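Local coordinates for protein exopolygalacturonase (Yersinia enterocolitica, PDB 2UVF) that probably hydrolyses polygalacturonic acid, the backbone of pectin, working from the chain end as an exo-acting glycoside hydrolase of family 28, at residues D68-S73 with G137-A142; F115-L120 with Y126-K131; V43-Y48 with N362-A367. All blocks are in the same frame, centred on the assembly; numbering follows the deposited sequence.

Interaction 1 (D68-S73 with G137-A142); sequences DYQIFS and GSLSVA
Q70 and L139 meet with their side chains crossed at about a right angle, the flat end of the glutamine lying across the branched end of the leucine. L139 CD2 stands over a face of the amide: it is 3.5 Å from Q70 CD and nearly as close to both Q70 OE1 and Q70 NE2. The other methyl is shifted toward the oxygen, with L139 CD1 3.4 Å from Q70 OE1. This is packing of methyls on a polar group, with no bond between the two, and the amide has its polar partner at one end, where Q70 NE2 is hydrogen-bonded to Q133 OE1 on the adjoining strand. That bond would also limit the turning of the amide and so help keep its face presented to the leucine. Beyond CG the glutamine runs extended (chi2 -168°), which carries the amide far enough from strand 66-73 to meet the loop.

The setting is the outer face of one sheet of a fibronectin type III sandwich, where the loop between strands 125-134 and 146-149 folds over the sheet. Strand alternation puts Q70 and F72 on this outer side, while Y69 and I71 pack inward against W57 of the opposing sheet. F72 adds a lighter touch: L139 CD1 comes up at the edge of its ring, near the ring plane, 4.4 Å from F72 CZ. F72 also packs on K131 and L77, which flank it on the neighbouring strands.

Interaction 2 (F115-L120 with Y126-K131); sequences FTVIGL and YQFTVK
Y126 OH is hydrogen-bonded to the backbone N of K121, the residue directly after L120, and this bond ties the tyrosine ring down beside the leucine. The two side chains slide past each other in opposite directions, so that L120 lies over one face of the ring, touching it mainly through its branch point: L120 CG is 3.4 Å from Y126 CE2. L120 CB reaches further along, 3.7 Å from Y126 OH. The chi2 of L120, 22°, is nearly eclipsed, which may reflect strain or an uncertain fit of the branch, so its methyls are less surely placed.

A tyrosine near the start of a strand, bonded through its hydroxyl to the backbone five residues earlier, is the tyrosine corner of Greek-key sandwiches, and it is a familiar feature of fibronectin type III domains. Here it sits in the crossover from strand 114-117 in one sheet to strand 125-134 in the other, consistent with a role in holding that connection.

Deeper in, V117 and F128 approach from opposite directions across the gap between the sheets. V117 CG2 touches the ring obliquely, 3.8 Å from F128 CE1, with V117 CG1 slightly farther off. That same CG2 lies in the plane of the F115 ring, at its edge, which places the valine between two aromatic side chains. L55, from the central strand 53-58, packs against both V117 and F128.

Interaction 3 (V43-Y48 with N362-A367); sequences VPTLAY and NHNVVA
With chi1 at -72°, T45 sets its methyl opposite its own backbone N and its hydroxyl opposite the carbonyl carbon, so both branches are turned onto N364. V366 makes the complementary move: chi1 of 172° leaves CG2 on the side of its backbone N, where it faces the start of the same turn. The threonine straddles the corner residue. T45 CG2 lies 3.2 Å from the backbone O of N364, a close methyl-to-oxygen approach, while T45 OG1 rests 3.4 Å from N364 CB. The two side chains cross at about a right angle, and the asparagine amide leads away from the turn, leaving the CB and the carbonyl to do the touching.

V366 fits under the first half of the turn. Its CG2 is 3.6 Å from T45 N and 3.8 Å from P44 CB, and V366 CG1 also comes within 4.0 Å of P44 CB, so the proline ring is met by both methyls. P44 to A47 form a type II turn, with L46 at positive phi in its third position. N364 also has positive phi (57°), at a point where the chain turns a corner between two faces of the parallel beta-helix of the family 28 domain.

The contact thus joins the fibronectin type III domain to the outside of the helix wall. V366 points outward and packs between Y343 and F394 of the adjacent coils, V365 turns the other way onto V391, and P44 reaches M392. Nearby, L46 O is hydrogen-bonded to R262, and the turn leans back on strand 53-58 of its own domain through P44 and A47.

Interactions 1 and 2 belong to one fibronectin type III domain and share a sheet, since strands 66-73 and 125-134 are neighbours in it: Q70 N probably bonds to K131 O, and F72 O to T129 N. They work on different sides of that sheet. Interaction 1 is a surface contact in which a loop lays methyls on an amide, whereas interaction 2 bridges the two sheets and is partly buried, with aliphatic groups against aromatic rings. Interaction 3, its centre about 17 Å from that of interaction 2, is also partly buried but links two domains, setting a turn on a beta-helix wall. No hydrogen bond crosses any of the three segment pairs.

Interaction 1 (D68-S73 with G137-A142)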
loop_
_atom_site.group_PDB
_atom_site.type_symbol
_atom_site.label_atom_id
_atom_site.label_comp_id
_atom_site.label_asym_id
_atom_site.label_seq_id
_atom_site.Cartn_x
_atom_site.Cartn_y
_atom_site.Cartn_z
ATOM N N ASP A 68 8.778 11.593 20.675
ATOM C CA ASP A 68 7.327 11.782 20.604
ATOM C C ASP A 68 6.988 13.152 20.005
ATOM O O ASP A 68 7.881 13.950 19.730
ATOM C CB ASP A 68 6.705 11.657 21.999
ATOM C CG ASP A 68 5.377 10.923 21.991
ATOM O OD1 ASP A 68 4.680 10.896 20.953
ATOM O OD2 ASP A 68 5.022 10.369 23.042
ATOM N N TYR A 69 5.694 13.404 19.798
ATOM C CA TYR A 69 5.176 14.710 19.359
ATOM C C TYR A 69 3.923 15.039 20.165
ATOM O O TYR A 69 3.180 14.125 20.544
ATOM C CB TYR A 69 4.823 14.688 17.869
ATOM C CG TYR A 69 6.016 14.730 16.951
ATOM C CD1 TYR A 69 6.530 15.948 16.489
ATOM C CD2 TYR A 69 6.634 13.549 16.528
ATOM C CE1 TYR A 69 7.638 15.989 15.640
ATOM C CE2 TYR A 69 7.735 13.580 15.679
ATOM C CZ TYR A 69 8.238 14.793 15.241
ATOM O OH TYR A 69 9.324 14.791 14.391
ATOM N N GLN A 70 3.696 16.331 20.427
ATOM C CA GLN A 70 2.549 16.781 21.230
ATOM C C GLN A 70 1.684 17.730 20.426
ATOM O O GLN A 70 2.202 18.584 19.709
ATOM C CB GLN A 70 3.010 17.509 22.493
ATOM C CG GLN A 70 3.832 16.687 23.470
ATOM C CD GLN A 70 3.991 17.387 24.820
ATOM O OE1 GLN A 70 3.636 18.567 24.976
ATOM N NE2 GLN A 70 4.535 16.670 25.798
ATOM N N ILE A 71 0.370 17.606 20.586
ATOM C CA ILE A 71 -0.592 18.292 19.714
ATOM C C ILE A 71 -1.499 19.245 20.498
ATOM O O ILE A 71 -2.114 18.855 21.478
ATOM C CB ILE A 71 -1.411 17.270 18.845
ATOM C CG1 ILE A 71 -0.522 16.660 17.752
ATOM C CG2 ILE A 71 -2.609 17.931 18.191
ATOM C CD1 ILE A 71 0.315 15.471 18.197
ATOM N N PHE A 72 -1.564 20.495 20.047
ATOM C CA PHE A 72 -2.317 21.551 20.729
ATOM C C PHE A 72 -3.326 22.194 19.791
ATOM O O PHE A 72 -2.985 22.556 18.661
ATOM C CB PHE A 72 -1.376 22.654 21.235
ATOM C CG PHE A 72 -0.123 22.154 21.911
ATOM C CD1 PHE A 72 -0.067 22.034 23.298
ATOM C CD2 PHE A 72 1.015 21.854 21.167
ATOM C CE1 PHE A 72 1.082 21.590 23.936
ATOM C CE2 PHE A 72 2.166 21.407 21.802
ATOM C CZ PHE A 72 2.199 21.279 23.193
ATOM N N SER A 73 -4.565 22.331 20.257
ATOM C CA SER A 73 -5.556 23.154 19.575
ATOM C C SER A 73 -5.672 24.447 20.366
ATOM O O SER A 73 -5.862 24.411 21.597
ATOM C CB SER A 73 -6.909 22.449 19.485
ATOM O OG SER A 73 -7.914 23.305 18.957
ATOM N N GLY A 137 12.773 15.421 27.987
ATOM C CA GLY A 137 11.531 16.019 28.486
ATOM C C GLY A 137 11.110 17.318 27.821
ATOM O O GLY A 137 9.937 17.706 27.907
ATOM N N SER A 138 12.062 17.986 27.164
ATOM C CA SER A 138 11.834 19.306 26.559
ATOM C C SER A 138 11.167 19.233 25.187
ATOM O O SER A 138 11.338 18.255 24.448
ATOM C CB SER A 138 13.147 20.086 26.451
ATOM O OG SER A 138 13.890 19.704 25.297
ATOM N N LEU A 139 10.422 20.288 24.850
ATOM C CA LEU A 139 9.705 20.382 23.579
ATOM C C LEU A 139 10.410 21.309 22.599
ATOM O O LEU A 139 11.230 22.134 23.000
ATOM C CB LEU A 139 8.280 20.882 23.816
ATOM C CG LEU A 139 7.429 20.094 24.805
ATOM C CD1 LEU A 139 6.139 20.843 25.089
ATOM C CD2 LEU A 139 7.149 18.694 24.275
ATOM N N SER A 140 10.101 21.170 21.313
ATOM C CA SER A 140 10.580 22.132 20.313
ATOM C C SER A 140 9.579 23.274 20.170
ATOM O O SER A 140 8.426 23.156 20.597
ATOM C CB SER A 140 10.789 21.461 18.953
ATOM O OG SER A 140 9.562 21.327 18.252
ATOM N N VAL A 141 10.012 24.368 19.550
ATOM C CA VAL A 141 9.086 25.439 19.191
ATOM C C VAL A 141 7.926 24.868 18.351
ATOM O O VAL A 141 8.121 23.926 17.559
ATOM C CB VAL A 141 9.798 26.652 18.490
ATOM C CG1 VAL A 141 10.875 27.231 19.395
ATOM C CG2 VAL A 141 10.397 26.270 17.145
ATOM N N ALA A 142 6.725 25.409 18.564
ATOM C CA ALA A 142 5.528 24.961 17.858
ATOM C C ALA A 142 5.685 25.084 16.341
ATOM O O ALA A 142 6.425 25.948 15.844
ATOM C CB ALA A 142 4.305 25.737 18.332
#

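Interaction 2 (F115-L120 with Y126-K131)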
loop_
_atom_site.group_PDB
_atom_site.type_symbol
_atom_site.label_atom_id
_atom_site.label_comp_id
_atom_site.label_asym_id
_atom_site.label_seq_id
_atom_site.Cartn_x
_atom_site.Cartn_y
_atom_site.Cartn_z
ATOM N N PHE A 115 -1.995 12.145 14.422
ATOM C CA PHE A 115 -2.790 12.327 15.638
ATOM C C PHE A 115 -4.243 12.573 15.218
ATOM O O PHE A 115 -4.521 13.504 14.473
ATOM C CB PHE A 115 -2.231 13.514 16.453
ATOM C CG PHE A 115 -2.970 13.807 17.746
ATOM C CD1 PHE A 115 -2.478 13.351 18.962
ATOM C CD2 PHE A 115 -4.122 14.588 17.755
ATOM C CE1 PHE A 115 -3.144 13.629 20.161
ATOM C CE2 PHE A 115 -4.789 14.872 18.950
ATOM C CZ PHE A 115 -4.300 14.385 20.149
ATOM N N THR A 116 -5.156 11.725 15.690
ATOM C CA THR A 116 -6.593 11.849 15.373
ATOM C C THR A 116 -7.406 12.640 16.427
ATOM O O THR A 116 -7.598 12.178 17.560
ATOM C CB THR A 116 -7.240 10.461 15.151
ATOM O OG1 THR A 116 -6.464 9.731 14.209
ATOM C CG2 THR A 116 -8.646 10.586 14.623
ATOM N N VAL A 117 -7.901 13.817 16.039
ATOM C CA VAL A 117 -8.700 14.650 16.944
ATOM C C VAL A 117 -10.200 14.360 16.833
ATOM O O VAL A 117 -10.820 14.726 15.828
ATOM C CB VAL A 117 -8.485 16.158 16.684
ATOM C CG1 VAL A 117 -9.114 16.979 17.807
ATOM C CG2 VAL A 117 -6.997 16.506 16.527
ATOM N N ILE A 118 -10.785 13.743 17.868
ATOM C CA ILE A 118 -12.228 13.439 17.883
ATOM C C ILE A 118 -13.054 14.324 18.846
ATOM O O ILE A 118 -12.514 15.229 19.499
ATOM C CB ILE A 118 -12.524 11.915 18.139
ATOM C CG1 ILE A 118 -12.321 11.538 19.610
ATOM C CG2 ILE A 118 -11.692 11.026 17.190
ATOM C CD1 ILE A 118 -13.171 10.372 20.083
ATOM N N GLY A 119 -14.362 14.060 18.914
ATOM C CA GLY A 119 -15.259 14.737 19.855
ATOM C C GLY A 119 -15.465 16.212 19.550
ATOM O O GLY A 119 -15.619 17.023 20.462
ATOM N N LEU A 120 -15.445 16.548 18.262
ATOM C CA LEU A 120 -15.630 17.919 17.788
ATOM C C LEU A 120 -17.100 18.128 17.412
ATOM O O LEU A 120 -17.915 17.199 17.509
ATOM C CB LEU A 120 -14.718 18.196 16.585
ATOM C CG LEU A 120 -13.240 18.622 16.669
ATOM C CD1 LEU A 120 -12.534 18.263 17.974
ATOM C CD2 LEU A 120 -12.491 18.047 15.468
ATOM N N TYR A 126 -11.082 25.017 13.866
ATOM C CA TYR A 126 -10.154 24.747 14.970
ATOM C C TYR A 126 -8.735 25.005 14.488
ATOM O O TYR A 126 -8.399 24.680 13.343
ATOM C CB TYR A 126 -10.259 23.300 15.452
ATOM C CG TYR A 126 -11.622 22.887 15.955
ATOM C CD1 TYR A 126 -12.001 23.142 17.272
ATOM C CD2 TYR A 126 -12.531 22.222 15.122
ATOM C CE1 TYR A 126 -13.261 22.764 17.748
ATOM C CE2 TYR A 126 -13.800 21.839 15.592
ATOM C CZ TYR A 126 -14.153 22.115 16.907
ATOM O OH TYR A 126 -15.388 21.746 17.405
ATOM N N GLN A 127 -7.912 25.597 15.348
ATOM C CA GLN A 127 -6.488 25.805 15.047
ATOM C C GLN A 127 -5.674 24.688 15.703
ATOM O O GLN A 127 -6.094 24.124 16.715
ATOM C CB GLN A 127 -6.035 27.203 15.502
ATOM C CG GLN A 127 -4.623 27.633 15.085
ATOM C CD GLN A 127 -3.609 27.591 16.240
ATOM O OE1 GLN A 127 -2.491 28.099 16.114
ATOM N NE2 GLN A 127 -4.000 26.995 17.367
ATOM N N PHE A 128 -4.529 24.354 15.105
ATOM C CA PHE A 128 -3.712 23.219 15.541
ATOM C C PHE A 128 -2.210 23.529 15.402
ATOM O O PHE A 128 -1.764 24.070 14.372
ATOM C CB PHE A 128 -4.041 21.953 14.719
ATOM C CG PHE A 128 -5.451 21.422 14.894
ATOM C CD1 PHE A 128 -5.857 20.836 16.096
ATOM C CD2 PHE A 128 -6.353 21.450 13.826
ATOM C CE1 PHE A 128 -7.161 20.323 16.253
ATOM C CE2 PHE A 128 -7.646 20.940 13.963
ATOM C CZ PHE A 128 -8.055 20.377 15.174
ATOM N N THR A 129 -1.441 23.208 16.443
ATOM C CA THR A 129 0.021 23.143 16.327
ATOM C C THR A 129 0.577 21.813 16.861
ATOM O O THR A 129 -0.098 21.112 17.618
ATOM C CB THR A 129 0.767 24.344 17.003
ATOM O OG1 THR A 129 0.423 24.429 18.392
ATOM C CG2 THR A 129 0.460 25.659 16.298
ATOM N N VAL A 130 1.807 21.492 16.455
ATOM C CA VAL A 130 2.529 20.281 16.890
ATOM C C VAL A 130 3.981 20.594 17.316
ATOM O O VAL A 130 4.700 21.330 16.632
ATOM C CB VAL A 130 2.487 19.143 15.786
ATOM C CG1 VAL A 130 3.200 19.563 14.496
ATOM C CG2 VAL A 130 3.053 17.835 16.312
ATOM N N LYS A 131 4.392 20.037 18.456
ATOM C CA LYS A 131 5.778 20.148 18.936
ATOM C C LYS A 131 6.411 18.765 19.061
ATOM O O LYS A 131 5.763 17.832 19.564
ATOM C CB LYS A 131 5.838 20.816 20.323
ATOM C CG LYS A 131 5.132 22.142 20.459
ATOM C CD LYS A 131 5.520 22.798 21.778
ATOM C CE LYS A 131 4.797 24.130 21.982
ATOM N NZ LYS A 131 5.534 25.054 22.909
#

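Interaction 3 (V43-Y48 with N362-A367)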
loop_
_atom_site.group_PDB
_atom_site.type_symbol
_atom_site.label_atom_id
_atom_site.label_comp_id
_atom_site.label_asym_id
_atom_site.label_seq_id
_atom_site.Cartn_x
_atom_site.Cartn_y
_atom_site.Cartn_z
ATOM N N VAL A 43 -3.982 18.386 7.360
ATOM C CA VAL A 43 -5.043 17.391 7.314
ATOM C C VAL A 43 -4.852 16.646 5.993
ATOM O O VAL A 43 -4.811 17.286 4.935
ATOM C CB VAL A 43 -6.459 18.025 7.369
ATOM C CG1 VAL A 43 -7.538 16.948 7.466
ATOM C CG2 VAL A 43 -6.569 18.986 8.546
ATOM N N PRO A 44 -4.655 15.311 6.052
ATOM C CA PRO A 44 -4.677 14.510 4.827
ATOM C C PRO A 44 -6.036 14.629 4.138
ATOM O O PRO A 44 -7.057 14.833 4.804
ATOM C CB PRO A 44 -4.444 13.071 5.335
ATOM C CG PRO A 44 -3.763 13.247 6.659
ATOM C CD PRO A 44 -4.366 14.491 7.243
ATOM N N THR A 45 -6.022 14.509 2.809
ATOM C CA THR A 45 -7.218 14.608 1.949
ATOM C C THR A 45 -8.460 13.883 2.474
ATOM O O THR A 45 -8.462 12.660 2.668
ATOM C CB THR A 45 -6.873 14.115 0.525
ATOM O OG1 THR A 45 -6.039 15.090 -0.117
ATOM C CG2 THR A 45 -8.130 13.852 -0.305
ATOM N N LEU A 46 -9.517 14.667 2.688
ATOM C CA LEU A 46 -10.809 14.192 3.177
ATOM C C LEU A 46 -10.736 13.462 4.530
ATOM O O LEU A 46 -11.699 12.788 4.939
ATOM C CB LEU A 46 -11.520 13.348 2.111
ATOM C CG LEU A 46 -12.145 14.115 0.939
ATOM C CD1 LEU A 46 -12.379 13.203 -0.215
ATOM C CD2 LEU A 46 -13.456 14.776 1.359
ATOM N N ALA A 47 -9.600 13.618 5.216
ATOM C CA ALA A 47 -9.351 12.981 6.509
ATOM C C ALA A 47 -10.112 13.668 7.656
ATOM O O ALA A 47 -9.600 13.820 8.772
ATOM C CB ALA A 47 -7.838 12.942 6.799
ATOM N N TYR A 48 -11.340 14.092 7.369
ATOM C CA TYR A 48 -12.160 14.779 8.363
ATOM C C TYR A 48 -13.645 14.463 8.228
ATOM O O TYR A 48 -14.092 13.848 7.252
ATOM C CB TYR A 48 -11.894 16.288 8.364
ATOM C CG TYR A 48 -12.307 16.992 7.100
ATOM C CD1 TYR A 48 -13.606 17.466 6.941
ATOM C CD2 TYR A 48 -11.400 17.196 6.074
ATOM C CE1 TYR A 48 -13.995 18.111 5.791
ATOM C CE2 TYR A 48 -11.778 17.850 4.918
ATOM C CZ TYR A 48 -13.081 18.305 4.784
ATOM O OH TYR A 48 -13.466 18.946 3.634
ATOM N N ASN A 362 -5.591 8.253 -10.020
ATOM C CA ASN A 362 -6.151 9.093 -8.974
ATOM C C ASN A 362 -5.196 10.205 -8.547
ATOM O O ASN A 362 -3.971 10.109 -8.731
ATOM C CB ASN A 362 -6.526 8.254 -7.756
ATOM C CG ASN A 362 -7.602 7.266 -8.046
ATOM O OD1 ASN A 362 -8.219 7.307 -9.110
ATOM N ND2 ASN A 362 -7.851 6.369 -7.111
ATOM N N HIS A 363 -5.779 11.274 -8.000
ATOM C CA HIS A 363 -5.023 12.276 -7.296
ATOM C C HIS A 363 -5.548 12.329 -5.884
ATOM O O HIS A 363 -6.742 12.094 -5.661
ATOM C CB HIS A 363 -5.187 13.667 -7.927
ATOM C CG HIS A 363 -4.515 13.826 -9.251
ATOM N ND1 HIS A 363 -4.696 14.941 -10.037
ATOM C CD2 HIS A 363 -3.698 13.000 -9.947
ATOM C CE1 HIS A 363 -3.990 14.809 -11.146
ATOM N NE2 HIS A 363 -3.381 13.637 -11.119
ATOM N N ASN A 364 -4.658 12.665 -4.948
ATOM C CA ASN A 364 -5.007 12.938 -3.548
ATOM C C ASN A 364 -5.730 11.785 -2.866
ATOM O O ASN A 364 -6.884 11.914 -2.474
ATOM C CB ASN A 364 -5.826 14.235 -3.447
ATOM C CG ASN A 364 -5.236 15.353 -4.277
ATOM O OD1 ASN A 364 -4.006 15.436 -4.456
ATOM N ND2 ASN A 364 -6.110 16.205 -4.830
ATOM N N VAL A 365 -5.057 10.641 -2.790
ATOM C CA VAL A 365 -5.594 9.430 -2.159
ATOM C C VAL A 365 -4.997 9.311 -0.769
ATOM O O VAL A 365 -3.812 9.552 -0.590
ATOM C CB VAL A 365 -5.232 8.143 -2.936
ATOM C CG1 VAL A 365 -5.746 6.903 -2.193
ATOM C CG2 VAL A 365 -5.749 8.200 -4.407
ATOM N N VAL A 366 -5.828 8.938 0.201
ATOM C CA VAL A 366 -5.366 8.663 1.567
ATOM C C VAL A 366 -5.891 7.310 2.033
ATOM O O VAL A 366 -7.099 7.039 1.935
ATOM C CB VAL A 366 -5.765 9.813 2.569
ATOM C CG1 VAL A 366 -5.440 9.422 4.055
ATOM C CG2 VAL A 366 -5.048 11.090 2.202
ATOM N N ALA A 367 -4.986 6.453 2.517
ATOM C CA ALA A 367 -5.395 5.228 3.216
ATOM C C ALA A 367 -4.976 5.233 4.694
ATOM O O ALA A 367 -3.804 5.122 5.029
ATOM C CB ALA A 367 -4.900 3.966 2.483
#